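Local coordinates for protein NAD dependent epimerase/dehydratase family (uncultured archaeon MedDCM-OCT-S05-C57, PDB 5Y1F) that binds NAD+ and probably catalyses the NAD+-dependent oxidation of L-threonine at its 3-hydroxyl as a monomeric dehydrogenase, at residues A201-F206 with G212-F217. Numbering follows the deposited sequence.
Sequences AVEMYF and GKYECF
Y214 lays one face of its ring against the backbone of the helix at E203 and M204. The CA of M204 stands 3.8 Å from the centroid of the Y214 ring, 17° off the normal, a CH-pi contact. With CG anti to the backbone N (chi1 -179°), the ring reaches from the strand to the helix and brings its hydroxyl to E203. Y214 OH donates a 2.8 Å hydrogen bond to E203 OE2, on the anti side of the carboxylate and 25° out of its plane. On the M204 side of the ring the packing is close and apolar: M204 CG lies 3.7 Å from Y214 CD1, and M204 CE approaches C216 SG. F217 CE2, at the ring edge, lies 3.4 Å from E203 OE2. The looser, wetter side is at the carboxylate of partly exposed E203, where a water donates both to OE2 and to the carbonyl O of E215. Shortening Y214 to an alanine is likely to open a gap against M204 and leave E203 OE2 without its hydroxyl donor. The helix segment 201-206 runs nearly antiparallel to strand 213-216, which pairs in parallel with strand 276-279 in the smaller, mostly C-terminal lobe beside the NAD-binding Rossmann domain, as in extended short-chain dehydrogenases.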
loop_
_atom_site.group_PDB
_atom_site.type_symbol
_atom_site.label_atom_id
_atom_site.label_comp_id
_atom_site.label_asym_id
_atom_site.label_seq_id
_atom_site.Cartn_x
_atom_site.Cartn_y
_atom_site.Cartn_z
ATOM N N ALA A 201 -14.181 0.951 2.196
ATOM C CA ALA A 201 -14.110 0.823 3.641
ATOM C C ALA A 201 -13.761 2.191 4.264
ATOM O O ALA A 201 -14.518 2.720 5.142
ATOM C CB ALA A 201 -13.157 -0.289 4.049
ATOM N N VAL A 202 -12.810 2.902 3.695
ATOM C CA VAL A 202 -12.473 4.210 4.177
ATOM C C VAL A 202 -13.651 5.156 4.015
ATOM O O VAL A 202 -14.010 5.884 4.952
ATOM C CB VAL A 202 -11.197 4.750 3.511
ATOM C CG1 VAL A 202 -10.929 6.177 3.882
ATOM C CG2 VAL A 202 -10.000 3.911 3.909
ATOM N N GLU A 203 -14.220 5.190 2.823
ATOM C CA GLU A 203 -15.349 6.100 2.555
ATOM C C GLU A 203 -16.517 5.857 3.460
ATOM O O GLU A 203 -17.196 6.805 3.908
ATOM C CB GLU A 203 -15.799 6.001 1.107
ATOM C CG GLU A 203 -14.790 6.452 0.084
ATOM C CD GLU A 203 -15.248 6.306 -1.365
ATOM O OE1 GLU A 203 -14.439 6.683 -2.244
ATOM O OE2 GLU A 203 -16.372 5.798 -1.584
ATOM N N MET A 204 -16.752 4.621 3.835
ATOM C CA MET A 204 -17.896 4.294 4.662
ATOM C C MET A 204 -17.670 5.007 6.000
ATOM O O MET A 204 -18.622 5.574 6.574
ATOM C CB MET A 204 -18.024 2.776 4.863
ATOM C CG MET A 204 -19.334 2.409 5.432
ATOM S SD MET A 204 -19.520 0.630 5.738
ATOM C CE MET A 204 -19.806 0.040 4.060
ATOM N N TYR A 205 -16.456 4.921 6.576
ATOM C CA TYR A 205 -16.208 5.633 7.815
ATOM C C TYR A 205 -16.403 7.151 7.656
ATOM O O TYR A 205 -17.037 7.790 8.514
ATOM C CB TYR A 205 -14.771 5.358 8.297
ATOM C CG TYR A 205 -14.522 4.029 8.928
ATOM C CD1 TYR A 205 -14.958 3.755 10.214
ATOM C CD2 TYR A 205 -13.827 3.024 8.262
ATOM C CE1 TYR A 205 -14.613 2.566 10.879
ATOM C CE2 TYR A 205 -13.566 1.811 8.871
ATOM C CZ TYR A 205 -13.905 1.614 10.198
ATOM O OH TYR A 205 -13.607 0.425 10.802
ATOM N N PHE A 206 -15.747 7.720 6.662
ATOM C CA PHE A 206 -15.821 9.160 6.471
ATOM C C PHE A 206 -17.261 9.637 6.348
ATOM O O PHE A 206 -17.677 10.604 7.007
ATOM C CB PHE A 206 -15.039 9.611 5.237
ATOM C CG PHE A 206 -13.557 9.855 5.461
ATOM C CD1 PHE A 206 -12.655 8.827 5.665
ATOM C CD2 PHE A 206 -13.047 11.138 5.385
ATOM C CE1 PHE A 206 -11.283 9.075 5.806
ATOM C CE2 PHE A 206 -11.677 11.376 5.459
ATOM C CZ PHE A 206 -10.793 10.348 5.689
ATOM N N GLY A 212 -23.964 10.828 7.954
ATOM C CA GLY A 212 -24.905 9.838 8.370
ATOM C C GLY A 212 -25.454 9.023 7.203
ATOM O O GLY A 212 -26.485 8.369 7.339
ATOM N N LYS A 213 -24.765 9.029 6.077
ATOM C CA LYS A 213 -25.209 8.230 4.920
ATOM C C LYS A 213 -24.006 7.881 4.086
ATOM O O LYS A 213 -23.129 8.700 3.898
ATOM C CB LYS A 213 -26.161 9.044 4.041
ATOM C CG LYS A 213 -27.513 9.332 4.670
ATOM C CD LYS A 213 -28.529 9.713 3.602
ATOM C CE LYS A 213 -29.879 10.085 4.204
ATOM N NZ LYS A 213 -30.407 9.057 5.150
ATOM N N TYR A 214 -24.080 6.764 3.384
ATOM C CA TYR A 214 -23.031 6.359 2.468
ATOM C C TYR A 214 -23.661 5.575 1.331
ATOM O O TYR A 214 -24.542 4.753 1.575
ATOM C CB TYR A 214 -21.991 5.485 3.161
ATOM C CG TYR A 214 -20.865 5.065 2.258
ATOM C CD1 TYR A 214 -20.500 3.698 2.134
ATOM C CD2 TYR A 214 -20.162 5.990 1.496
ATOM C CE1 TYR A 214 -19.504 3.318 1.281
ATOM C CE2 TYR A 214 -19.174 5.575 0.612
ATOM C CZ TYR A 214 -18.888 4.237 0.518
ATOM O OH TYR A 214 -17.923 3.786 -0.394
ATOM N N GLU A 215 -23.180 5.818 0.120
ATOM C CA GLU A 215 -23.504 4.995 -1.047
ATOM C C GLU A 215 -22.258 4.188 -1.412
ATOM O O GLU A 215 -21.269 4.744 -1.864
ATOM C CB GLU A 215 -23.904 5.870 -2.239
ATOM C CG GLU A 215 -25.172 6.673 -2.045
ATOM C CD GLU A 215 -26.036 6.697 -3.305
ATOM O OE1 GLU A 215 -27.257 6.461 -3.177
ATOM O OE2 GLU A 215 -25.471 6.808 -4.425
ATOM N N CYS A 216 -22.324 2.911 -1.100
ATOM C CA CYS A 216 -21.211 1.990 -1.247
ATOM C C CYS A 216 -21.125 1.553 -2.699
ATOM O O CYS A 216 -22.162 1.151 -3.286
ATOM C CB CYS A 216 -21.406 0.825 -0.301
ATOM S SG CYS A 216 -19.997 -0.274 -0.238
ATOM N N PHE A 217 -19.951 1.565 -3.296
ATOM C CA PHE A 217 -19.745 1.221 -4.719
ATOM C C PHE A 217 -19.439 -0.256 -4.967
ATOM O O PHE A 217 -19.140 -0.611 -6.101
ATOM C CB PHE A 217 -18.673 2.147 -5.347
ATOM C CG PHE A 217 -17.320 2.046 -4.699
ATOM C CD1 PHE A 217 -16.498 1.013 -5.000
ATOM C CD2 PHE A 217 -16.859 3.031 -3.834
ATOM C CE1 PHE A 217 -15.206 0.929 -4.482
ATOM C CE2 PHE A 217 -15.560 2.989 -3.372
ATOM C CZ PHE A 217 -14.748 1.916 -3.640
HETATM O O HOH W 1 -18.721 6.155 -2.814
#